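Long-range contacts in putative pyridoxamine 5-phosphate-dependent dehydrase, WbdK (Escherichia coli O55:H7, PDB 2GMU), which catalyses removal of the C3'-hydroxyl from GDP-4-keto-6-deoxy-D-mannose by combined transamination and deoxygenation, a step in L-colitose biosynthesis: residues 213-218 / 250-255; 178-183 / 200-205; 88-93 / 335-340. All coordinates share one frame; numbering follows the deposited sequence.

Contact 1. Residues 213-218 / 250-255; sequences CIRAHG and NVRPLE. With PDG (N-({3-hydroxy-2-methyl-5-[(phosphonooxy)methyl]pyridin-4-yl}methyl)-D-glutamic acid), chain E.
His217 and Arg252 meet around the glutamate side-chain carboxylate of the bound PDG of chain E. The guanidinium takes it at its edge: NH1 of Arg252 lies 2.8 Å from OE2 of PDG, nearly straight at 170° about the hydrogen, and NH2 of Arg252 reaches OE1 of PDG at 3.2 Å. NE2 of His217 adds a weak bond of 2.9 Å to the same OE1. The imidazole stands almost upright to the guanidinium, planes 83° apart, with His217 NE2 over one face of the Arg252 group. The carboxylate thus receives the Arg252 guanidinium and, weakly, the His217 imidazole. Asn250 serves the other end of the ligand: its ND2 donates to phosphate OP3 of PDG at 3.0 Å, while its CB lies 3.7 Å from CE1 of His217.

CG of Asn250 lies anti to its backbone N (chi1 171°), which carries ND2 toward the phosphate. OD1 of Asn250 accepts from the backbone N of Arg252 at 3.2 Å, an Asx turn that holds the amide. Val251 N bonds to Arg215 O at 2.8 Å, part of a single backbone bridge pairing Ala216 with Asn250. From the second subunit, Glu196 forms a salt bridge with Arg252 NE and accepts from Asn250 ND2. The contact probably forms the glutamate-recognition part of an active site shared between subunits.

Arg215, on helix 205-215, turns its guanidinium elsewhere, to a salt bridge with Glu40. Beside it Val251 packs on Thr60 and Leu64 of helix 58-71, and Pro253 rests between strand 51-55 and helix 34-47.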
loop_
_atom_site.group_PDB
_atom_site.type_symbol
_atom_site.label_atom_id
_atom_site.label_comp_id
_atom_site.label_asym_id
_atom_site.label_seq_id
_atom_site.Cartn_x
_atom_site.Cartn_y
_atom_site.Cartn_z
ATOM N N CYS A 213 4.744 -10.025 8.993
ATOM C CA CYS A 213 3.388 -10.001 9.501
ATOM C C CYS A 213 2.533 -8.804 9.051
ATOM O O CYS A 213 1.401 -8.979 8.590
ATOM C CB CYS A 213 3.419 -10.221 11.036
ATOM S SG CYS A 213 1.825 -10.171 11.901
ATOM N N ILE A 214 3.079 -7.586 9.180
ATOM C CA ILE A 214 2.365 -6.357 8.836
ATOM C C ILE A 214 2.209 -6.050 7.361
ATOM O O ILE A 214 1.388 -5.214 6.986
ATOM C CB ILE A 214 2.847 -5.137 9.610
ATOM C CG1 ILE A 214 4.353 -4.933 9.444
ATOM C CG2 ILE A 214 2.494 -5.296 11.082
ATOM C CD1 ILE A 214 4.844 -3.561 9.899
ATOM N N ARG A 215 3.022 -6.718 6.544
ATOM C CA ARG A 215 2.989 -6.544 5.101
ATOM C C ARG A 215 1.720 -7.163 4.558
ATOM O O ARG A 215 1.135 -6.748 3.546
ATOM C CB ARG A 215 4.155 -7.290 4.451
ATOM C CG ARG A 215 4.015 -7.461 2.933
ATOM C CD ARG A 215 5.277 -7.987 2.242
ATOM N NE ARG A 215 5.556 -9.380 2.608
ATOM C CZ ARG A 215 6.513 -10.162 2.087
ATOM N NH1 ARG A 215 7.375 -9.761 1.147
ATOM N NH2 ARG A 215 6.625 -11.405 2.546
ATOM N N ALA A 216 1.319 -8.216 5.260
ATOM C CA ALA A 216 0.165 -8.954 4.826
ATOM C C ALA A 216 -0.815 -9.316 5.904
ATOM O O ALA A 216 -0.712 -10.393 6.488
ATOM C CB ALA A 216 0.609 -10.236 4.148
ATOM N N HIS A 217 -1.763 -8.406 6.101
ATOM C CA HIS A 217 -2.875 -8.575 6.999
ATOM C C HIS A 217 -2.576 -8.759 8.479
ATOM O O HIS A 217 -3.501 -9.000 9.256
ATOM C CB HIS A 217 -3.821 -9.674 6.453
ATOM C CG HIS A 217 -4.165 -9.514 4.991
ATOM N ND1 HIS A 217 -5.000 -8.500 4.533
ATOM C CD2 HIS A 217 -3.787 -10.251 3.903
ATOM C CE1 HIS A 217 -5.107 -8.639 3.215
ATOM N NE2 HIS A 217 -4.391 -9.684 2.804
ATOM N N GLY A 218 -1.325 -8.633 8.911
ATOM C CA GLY A 218 -1.069 -8.818 10.335
ATOM C C GLY A 218 -1.373 -10.262 10.753
ATOM O O GLY A 218 -1.751 -10.558 11.887
ATOM N N ASN A 250 -1.892 -4.391 3.798
ATOM C CA ASN A 250 -1.757 -5.293 2.677
ATOM C C ASN A 250 -0.940 -4.487 1.702
ATOM O O ASN A 250 -1.487 -3.638 0.998
ATOM C CB ASN A 250 -3.022 -5.852 1.992
ATOM C CG ASN A 250 -2.685 -6.597 0.697
ATOM O OD1 ASN A 250 -1.510 -6.874 0.401
ATOM N ND2 ASN A 250 -3.698 -6.915 -0.106
ATOM N N VAL A 251 0.370 -4.710 1.721
ATOM C CA VAL A 251 1.246 -3.987 0.826
ATOM C C VAL A 251 2.134 -4.952 0.084
ATOM O O VAL A 251 3.296 -4.677 -0.217
ATOM C CB VAL A 251 2.040 -2.864 1.483
ATOM C CG1 VAL A 251 1.087 -1.799 2.020
ATOM C CG2 VAL A 251 2.914 -3.399 2.612
ATOM N N ARG A 252 1.549 -6.104 -0.200
ATOM C CA ARG A 252 2.283 -7.124 -0.903
ATOM C C ARG A 252 2.630 -6.670 -2.302
ATOM O O ARG A 252 1.872 -5.944 -2.937
ATOM C CB ARG A 252 1.437 -8.375 -1.039
ATOM C CG ARG A 252 1.311 -9.171 0.248
ATOM C CD ARG A 252 0.415 -10.387 0.046
ATOM N NE ARG A 252 -0.856 -10.033 -0.576
ATOM C CZ ARG A 252 -2.009 -10.655 -0.344
ATOM N NH1 ARG A 252 -2.107 -11.688 0.488
ATOM N NH2 ARG A 252 -3.098 -10.224 -0.966
ATOM N N PRO A 253 3.765 -7.126 -2.793
ATOM C CA PRO A 253 4.123 -6.794 -4.146
ATOM C C PRO A 253 3.526 -7.894 -5.025
ATOM O O PRO A 253 3.116 -8.960 -4.551
ATOM C CB PRO A 253 5.644 -6.937 -4.212
ATOM C CG PRO A 253 5.985 -7.964 -3.142
ATOM C CD PRO A 253 4.788 -8.028 -2.200
ATOM N N LEU A 254 3.485 -7.646 -6.319
ATOM C CA LEU A 254 2.972 -8.644 -7.233
ATOM C C LEU A 254 4.057 -9.649 -7.558
ATOM O O LEU A 254 5.252 -9.307 -7.629
ATOM C CB LEU A 254 2.437 -8.000 -8.524
ATOM C CG LEU A 254 1.141 -7.227 -8.283
ATOM C CD1 LEU A 254 0.655 -6.622 -9.592
ATOM C CD2 LEU A 254 0.072 -8.165 -7.731
ATOM N N GLU A 255 3.652 -10.892 -7.760
ATOM C CA GLU A 255 4.645 -11.886 -8.093
ATOM C C GLU A 255 5.511 -11.454 -9.281
ATOM O O GLU A 255 6.706 -11.754 -9.360
ATOM C CB GLU A 255 4.019 -13.268 -8.297
ATOM C CG GLU A 255 5.089 -14.311 -8.644
ATOM C CD GLU A 255 5.719 -14.927 -7.433
ATOM O OE1 GLU A 255 5.884 -14.323 -6.391
ATOM O OE2 GLU A 255 6.070 -16.176 -7.632
HETATM N N1 PDG E . -12.279 -6.405 3.690
HETATM C C2 PDG E . -12.975 -7.540 3.702
HETATM C C2A PDG E . -14.266 -7.648 4.466
HETATM C C3 PDG E . -12.518 -8.640 3.000
HETATM O O3 PDG E . -13.183 -9.815 2.986
HETATM C C4 PDG E . -11.353 -8.533 2.284
HETATM C C4A PDG E . -10.888 -9.759 1.487
HETATM C C5 PDG E . -10.600 -7.351 2.286
HETATM C C6 PDG E . -11.131 -6.282 2.992
HETATM C C5A PDG E . -9.481 -7.314 1.432
HETATM O OP4 PDG E . -9.187 -6.884 0.180
HETATM P P PDG E . -7.693 -7.299 -0.264
HETATM O OP1 PDG E . -7.497 -8.756 -0.217
HETATM O OP2 PDG E . -7.488 -6.790 -1.778
HETATM O OP3 PDG E . -6.610 -6.579 0.696
HETATM N NA PDG E . -9.866 -10.424 2.213
HETATM C CAA PDG E . -8.988 -11.178 1.557
HETATM C CBA PDG E . -7.863 -11.895 2.326
HETATM C CGA PDG E . -7.071 -12.805 1.377
HETATM C CDA PDG E . -5.820 -12.078 0.849
HETATM O OE1 PDG E . -5.866 -10.831 0.552
HETATM O OE2 PDG E . -4.727 -12.738 0.706
HETATM C CA PDG E . -9.117 -11.317 0.026
HETATM O OA PDG E . -9.147 -10.271 -0.718
HETATM O OXT PDG E . -9.215 -12.478 -0.504
#

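Contact 2. Residues 178-183 / 200-205; sequences FGLMGT and IVTDDE
In Thr202 the hydroxyl is set anti to the backbone N (chi1 -165°), which swings OG1 across to the carbonyl of Leu180. There OG1 of Thr202 donates to Leu180 O at 2.9 Å, with the donor close to the line of the carbonyl bond. The same hydroxyl oxygen accepts from the backbone N of Asp204, an ST turn that ties the strand end to the turn before helix 205-215. Leu180 O has a further partner: a water donates to it at 2.9 Å and accepts from Asp203 N, bridging the two segments beside the Thr202 bond. Two donors thus grip one carbonyl oxygen.

With chi1 at -81°, CG of Met181 lies anti to its carbonyl carbon and runs alongside Thr202, pointing the same way, 3.9 Å from OG1 of Thr202. Its CB also touches CG2 of Ile200 at 4.1 Å. Both residues continue into the space between helix 58-71 and helix 205-215, where Met181 meets Met65 and Ile207, and Ile200 meets Ala61 and Leu211. Farther out, CD1 of Leu180 reaches CB of Asp204, whose carboxylate caps Ile207 N.

The backbones pair around Gly182 and Val201: Val201 N to Gly182 O measures 2.9 Å, and Gly182 N to Val201 O 3.1 Å. The short segments run at 159°, antiparallel. Strand 198-202 is the one that runs against both neighbours in the large mixed sheet, a hallmark of fold type I PLP enzymes. Strand 181-185 ends at Ser185, a residue of the cofactor site, and the connection to strand 198-202 carries His190, the likely proton donor/acceptor, which probably stands where related aminotransferases have their Schiff-base lysine.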
loop_
_atom_site.group_PDB
_atom_site.type_symbol
_atom_site.label_atom_id
_atom_site.label_comp_id
_atom_site.label_asym_id
_atom_site.label_seq_id
_atom_site.Cartn_x
_atom_site.Cartn_y
_atom_site.Cartn_z
ATOM N N PHE A 178 23.441 0.318 6.849
ATOM C CA PHE A 178 24.034 0.974 8.000
ATOM C C PHE A 178 23.034 1.108 9.135
ATOM O O PHE A 178 23.356 0.862 10.289
ATOM C CB PHE A 178 24.605 2.363 7.673
ATOM C CG PHE A 178 25.837 2.264 6.823
ATOM C CD1 PHE A 178 25.738 2.167 5.435
ATOM C CD2 PHE A 178 27.110 2.239 7.395
ATOM C CE1 PHE A 178 26.880 2.067 4.635
ATOM C CE2 PHE A 178 28.264 2.145 6.609
ATOM C CZ PHE A 178 28.148 2.056 5.221
ATOM N N GLY A 179 21.814 1.519 8.812
ATOM C CA GLY A 179 20.801 1.683 9.838
ATOM C C GLY A 179 20.139 0.369 10.240
ATOM O O GLY A 179 20.239 -0.645 9.555
ATOM N N LEU A 180 19.439 0.383 11.368
ATOM C CA LEU A 180 18.748 -0.812 11.820
ATOM C C LEU A 180 17.944 -1.407 10.662
ATOM O O LEU A 180 17.817 -2.614 10.492
ATOM C CB LEU A 180 17.834 -0.467 13.005
ATOM C CG LEU A 180 16.864 -1.579 13.373
ATOM C CD1 LEU A 180 17.626 -2.778 13.937
ATOM C CD2 LEU A 180 15.863 -1.034 14.386
ATOM N N MET A 181 17.385 -0.517 9.853
ATOM C CA MET A 181 16.639 -0.897 8.678
ATOM C C MET A 181 17.035 0.070 7.582
ATOM O O MET A 181 17.500 1.180 7.864
ATOM C CB MET A 181 15.109 -0.843 8.853
ATOM C CG MET A 181 14.489 -2.049 9.543
ATOM S SD MET A 181 12.716 -1.804 9.845
ATOM C CE MET A 181 12.742 -0.866 11.397
ATOM N N GLY A 182 16.838 -0.367 6.347
ATOM C CA GLY A 182 17.105 0.437 5.178
ATOM C C GLY A 182 15.996 0.238 4.136
ATOM O O GLY A 182 15.543 -0.886 3.925
ATOM N N THR A 183 15.547 1.326 3.489
ATOM C CA THR A 183 14.520 1.217 2.458
ATOM C C THR A 183 15.092 1.469 1.072
ATOM O O THR A 183 16.034 2.251 0.903
ATOM C CB THR A 183 13.282 2.102 2.672
ATOM O OG1 THR A 183 13.652 3.461 2.645
ATOM C CG2 THR A 183 12.575 1.724 3.967
ATOM N N ILE A 200 12.800 -3.619 2.075
ATOM C CA ILE A 200 13.369 -3.209 3.346
ATOM C C ILE A 200 14.433 -4.215 3.735
ATOM O O ILE A 200 14.238 -5.420 3.619
ATOM C CB ILE A 200 12.336 -3.103 4.466
ATOM C CG1 ILE A 200 11.130 -2.295 4.001
ATOM C CG2 ILE A 200 12.988 -2.448 5.685
ATOM C CD1 ILE A 200 9.883 -2.558 4.831
ATOM N N VAL A 201 15.574 -3.744 4.194
ATOM C CA VAL A 201 16.573 -4.699 4.615
ATOM C C VAL A 201 16.806 -4.544 6.103
ATOM O O VAL A 201 16.621 -3.454 6.660
ATOM C CB VAL A 201 17.898 -4.640 3.854
ATOM C CG1 VAL A 201 17.664 -4.872 2.373
ATOM C CG2 VAL A 201 18.640 -3.331 4.109
ATOM N N THR A 202 17.212 -5.648 6.724
ATOM C CA THR A 202 17.498 -5.672 8.146
ATOM C C THR A 202 18.348 -6.866 8.510
ATOM O O THR A 202 18.383 -7.861 7.798
ATOM C CB THR A 202 16.231 -5.596 9.042
ATOM O OG1 THR A 202 16.584 -5.273 10.373
ATOM C CG2 THR A 202 15.423 -6.897 9.017
ATOM N N ASP A 203 19.030 -6.727 9.638
ATOM C CA ASP A 203 19.849 -7.788 10.179
ATOM C C ASP A 203 19.189 -8.331 11.430
ATOM O O ASP A 203 19.648 -9.314 11.978
ATOM C CB ASP A 203 21.310 -7.377 10.424
ATOM C CG ASP A 203 22.036 -7.230 9.113
ATOM O OD1 ASP A 203 21.966 -8.049 8.213
ATOM O OD2 ASP A 203 22.714 -6.108 9.024
ATOM N N ASP A 204 18.098 -7.683 11.840
ATOM C CA ASP A 204 17.326 -8.051 13.011
ATOM C C ASP A 204 16.183 -9.011 12.697
ATOM O O ASP A 204 15.262 -8.679 11.961
ATOM C CB ASP A 204 16.778 -6.795 13.710
ATOM C CG ASP A 204 16.264 -7.083 15.091
ATOM O OD1 ASP A 204 16.756 -6.613 16.094
ATOM O OD2 ASP A 204 15.244 -7.901 15.104
ATOM N N GLU A 205 16.250 -10.207 13.288
ATOM C CA GLU A 205 15.264 -11.244 13.097
ATOM C C GLU A 205 13.891 -10.863 13.585
ATOM O O GLU A 205 12.901 -11.159 12.919
ATOM C CB GLU A 205 15.661 -12.582 13.742
ATOM C CG GLU A 205 14.958 -13.779 13.071
ATOM C CD GLU A 205 15.336 -15.100 13.698
ATOM O OE1 GLU A 205 15.896 -15.185 14.773
ATOM O OE2 GLU A 205 15.009 -16.143 12.970
HETATM O O HOH W 1 20.019 -4.507 10.890
#

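Contact 3. Residues 88-93 / 335-340; sequences VSWSTT and IVTGNF. With PDG (N-({3-hydroxy-2-methyl-5-[(phosphonooxy)methyl]pyridin-4-yl}methyl)-D-glutamic acid), chain D.
Trp90 reaches both the 335-340 turn and the PDG of chain D. Its CB lies 3.2 Å from C3 of the PDG pyridine ring. CG is anti to the backbone N (chi1 -172°), which directs the indole along the ligand, and Trp90 CG lies 3.4 Å from PDG NA, the linking amine. CD1 lies near C5 and NA, NE1 and CD2 near NA. Over CE2, CZ2 and CH2 lies CBA of the glutamyl arm, offset toward the rim of that face; over the opposite face is Ser91 OG, hydrogen-bonded to His217 O of the second subunit. Toward the turn, Trp90 CE3 meets Thr337 CG2 at 3.5 Å, side chains crossing at about a right angle, and Val336 CG1 sits at the ring edge.

Thr337 also donates from OG1 to Ser89 O at 3.0 Å, tilted 33° out of the carbonyl plane. A type II' turn from Ile335 to Gly338 presents Val336 and Thr337, its central residues, while Ser91 CB touches Phe340 CE1 at 3.8 Å. His217 and Phe244 of the second subunit approach the indole too. Trp90 lines the cofactor site shared by the two subunits, consistent with pyridoxal phosphate binding in this DegT/DnrJ/EryC1 family member.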
loop_
_atom_site.group_PDB
_atom_site.type_symbol
_atom_site.label_atom_id
_atom_site.label_comp_id
_atom_site.label_asym_id
_atom_site.label_seq_id
_atom_site.Cartn_x
_atom_site.Cartn_y
_atom_site.Cartn_z
ATOM N N VAL A 88 15.514 18.004 3.113
ATOM C CA VAL A 88 15.307 17.672 1.726
ATOM C C VAL A 88 15.186 16.173 1.559
ATOM O O VAL A 88 16.051 15.423 2.015
ATOM C CB VAL A 88 16.397 18.261 0.844
ATOM C CG1 VAL A 88 16.130 17.901 -0.609
ATOM C CG2 VAL A 88 16.403 19.774 1.035
ATOM N N SER A 89 14.073 15.778 0.938
ATOM C CA SER A 89 13.762 14.385 0.672
ATOM C C SER A 89 12.370 14.227 0.056
ATOM O O SER A 89 11.581 15.168 -0.036
ATOM C CB SER A 89 13.930 13.527 1.930
ATOM O OG SER A 89 13.570 12.188 1.644
ATOM N N TRP A 90 12.043 13.012 -0.342
ATOM C CA TRP A 90 10.733 12.742 -0.892
ATOM C C TRP A 90 9.654 12.852 0.208
ATOM O O TRP A 90 9.918 12.672 1.394
ATOM C CB TRP A 90 10.698 11.416 -1.678
ATOM C CG TRP A 90 9.399 11.215 -2.404
ATOM C CD1 TRP A 90 8.442 10.291 -2.120
ATOM C CD2 TRP A 90 8.928 11.957 -3.534
ATOM N NE1 TRP A 90 7.397 10.400 -3.006
ATOM C CE2 TRP A 90 7.657 11.428 -3.877
ATOM C CE3 TRP A 90 9.450 13.015 -4.282
ATOM C CZ2 TRP A 90 6.898 11.957 -4.928
ATOM C CZ3 TRP A 90 8.707 13.522 -5.334
ATOM C CH2 TRP A 90 7.446 13.001 -5.651
ATOM N N SER A 91 8.429 13.171 -0.182
ATOM C CA SER A 91 7.358 13.332 0.797
ATOM C C SER A 91 7.033 12.104 1.626
ATOM O O SER A 91 6.596 12.228 2.775
ATOM C CB SER A 91 6.091 13.897 0.198
ATOM O OG SER A 91 5.540 12.931 -0.677
ATOM N N THR A 92 7.229 10.925 1.032
ATOM C CA THR A 92 6.938 9.668 1.713
ATOM C C THR A 92 7.969 9.276 2.755
ATOM O O THR A 92 7.844 8.295 3.491
ATOM C CB THR A 92 6.455 8.514 0.821
ATOM O OG1 THR A 92 7.398 8.253 -0.209
ATOM C CG2 THR A 92 5.069 8.868 0.270
ATOM N N THR A 93 9.007 10.080 2.825
ATOM C CA THR A 93 9.982 9.853 3.848
ATOM C C THR A 93 9.374 10.365 5.164
ATOM O O THR A 93 9.590 9.823 6.248
ATOM C CB THR A 93 11.248 10.664 3.529
ATOM O OG1 THR A 93 11.803 10.246 2.311
ATOM C CG2 THR A 93 12.250 10.534 4.665
ATOM N N ILE A 335 15.641 19.604 -7.361
ATOM C CA ILE A 335 16.380 18.590 -6.666
ATOM C C ILE A 335 15.395 17.895 -5.760
ATOM O O ILE A 335 15.039 18.402 -4.701
ATOM C CB ILE A 335 17.550 19.186 -5.917
ATOM C CG1 ILE A 335 18.545 19.689 -6.972
ATOM C CG2 ILE A 335 18.153 18.097 -5.023
ATOM C CD1 ILE A 335 19.595 20.675 -6.462
ATOM N N VAL A 336 14.922 16.744 -6.207
ATOM C CA VAL A 336 13.926 16.047 -5.425
ATOM C C VAL A 336 12.722 17.002 -5.316
ATOM O O VAL A 336 12.239 17.486 -6.339
ATOM C CB VAL A 336 14.462 15.451 -4.099
ATOM C CG1 VAL A 336 13.609 14.289 -3.605
ATOM C CG2 VAL A 336 15.884 14.927 -4.244
ATOM N N THR A 337 12.272 17.306 -4.099
ATOM C CA THR A 337 11.133 18.176 -3.825
ATOM C C THR A 337 11.521 19.599 -3.446
ATOM O O THR A 337 10.665 20.481 -3.333
ATOM C CB THR A 337 10.333 17.607 -2.630
ATOM O OG1 THR A 337 11.052 17.798 -1.410
ATOM C CG2 THR A 337 10.038 16.128 -2.861
ATOM N N GLY A 338 12.812 19.810 -3.215
ATOM C CA GLY A 338 13.311 21.102 -2.793
ATOM C C GLY A 338 13.169 21.161 -1.278
ATOM O O GLY A 338 13.204 20.137 -0.582
ATOM N N ASN A 339 12.986 22.355 -0.753
ATOM C CA ASN A 339 12.840 22.469 0.681
ATOM C C ASN A 339 11.448 22.021 1.109
ATOM O O ASN A 339 10.462 22.716 0.901
ATOM C CB ASN A 339 13.202 23.886 1.146
ATOM C CG ASN A 339 12.851 24.115 2.579
ATOM O OD1 ASN A 339 12.911 23.189 3.383
ATOM N ND2 ASN A 339 12.456 25.345 2.886
ATOM N N PHE A 340 11.363 20.820 1.673
ATOM C CA PHE A 340 10.090 20.258 2.120
ATOM C C PHE A 340 9.313 21.200 3.021
ATOM O O PHE A 340 8.080 21.260 2.999
ATOM C CB PHE A 340 10.258 18.894 2.835
ATOM C CG PHE A 340 8.937 18.189 3.055
ATOM C CD1 PHE A 340 8.227 17.608 1.999
ATOM C CD2 PHE A 340 8.392 18.107 4.338
ATOM C CE1 PHE A 340 7.002 16.967 2.208
ATOM C CE2 PHE A 340 7.178 17.458 4.575
ATOM C CZ PHE A 340 6.485 16.887 3.502
HETATM N N1 PDG D . 11.855 8.073 -0.501
HETATM C C2 PDG D . 12.666 8.810 -1.242
HETATM C C2A PDG D . 13.794 9.581 -0.607
HETATM C C3 PDG D . 12.477 8.878 -2.608
HETATM O O3 PDG D . 13.283 9.611 -3.410
HETATM C C4 PDG D . 11.438 8.162 -3.168
HETATM C C4A PDG D . 11.257 8.229 -4.703
HETATM C C5 PDG D . 10.550 7.411 -2.375
HETATM C C6 PDG D . 10.850 7.365 -1.026
HETATM C C5A PDG D . 9.615 6.625 -3.026
HETATM O OP4 PDG D . 9.650 5.379 -3.553
HETATM P P PDG D . 8.341 5.045 -4.409
HETATM O OP1 PDG D . 8.206 6.035 -5.502
HETATM O OP2 PDG D . 8.589 3.561 -5.005
HETATM O OP3 PDG D . 6.994 5.039 -3.503
HETATM N NA PDG D . 10.259 9.205 -5.038
HETATM C CAA PDG D . 9.669 9.158 -6.289
HETATM C CBA PDG D . 8.593 10.167 -6.733
HETATM C CGA PDG D . 8.222 9.861 -8.201
HETATM C CDA PDG D . 7.030 8.877 -8.281
HETATM O OE1 PDG D . 6.862 7.954 -7.397
HETATM O OE2 PDG D . 6.201 8.976 -9.252
HETATM C CA PDG D . 10.094 8.067 -7.268
HETATM O OA PDG D . 11.013 8.313 -8.135
HETATM O OXT PDG D . 9.514 6.924 -7.211
#

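Overall arrangement
Contacts 1 and 3 belong to different active sites of the dimer: their centres are 26 Å apart in one chain, and each meets a different PDG molecule. Each site is completed across the interface, since the PDG of chain D beside contact 3 also bonds to Asn250 and Arg252 of the second subunit, that copy's contact 1 residues. Contact 2 lies 18 Å from contact 1 and 22 Å from contact 3, centre to centre, and the side chain of Thr183 comes within about 6 Å of a bound PDG. Strand 198-202 leads directly into helix 205-215, joining contact 2 to contact 1, and both are nested within the loop closed by contact 3.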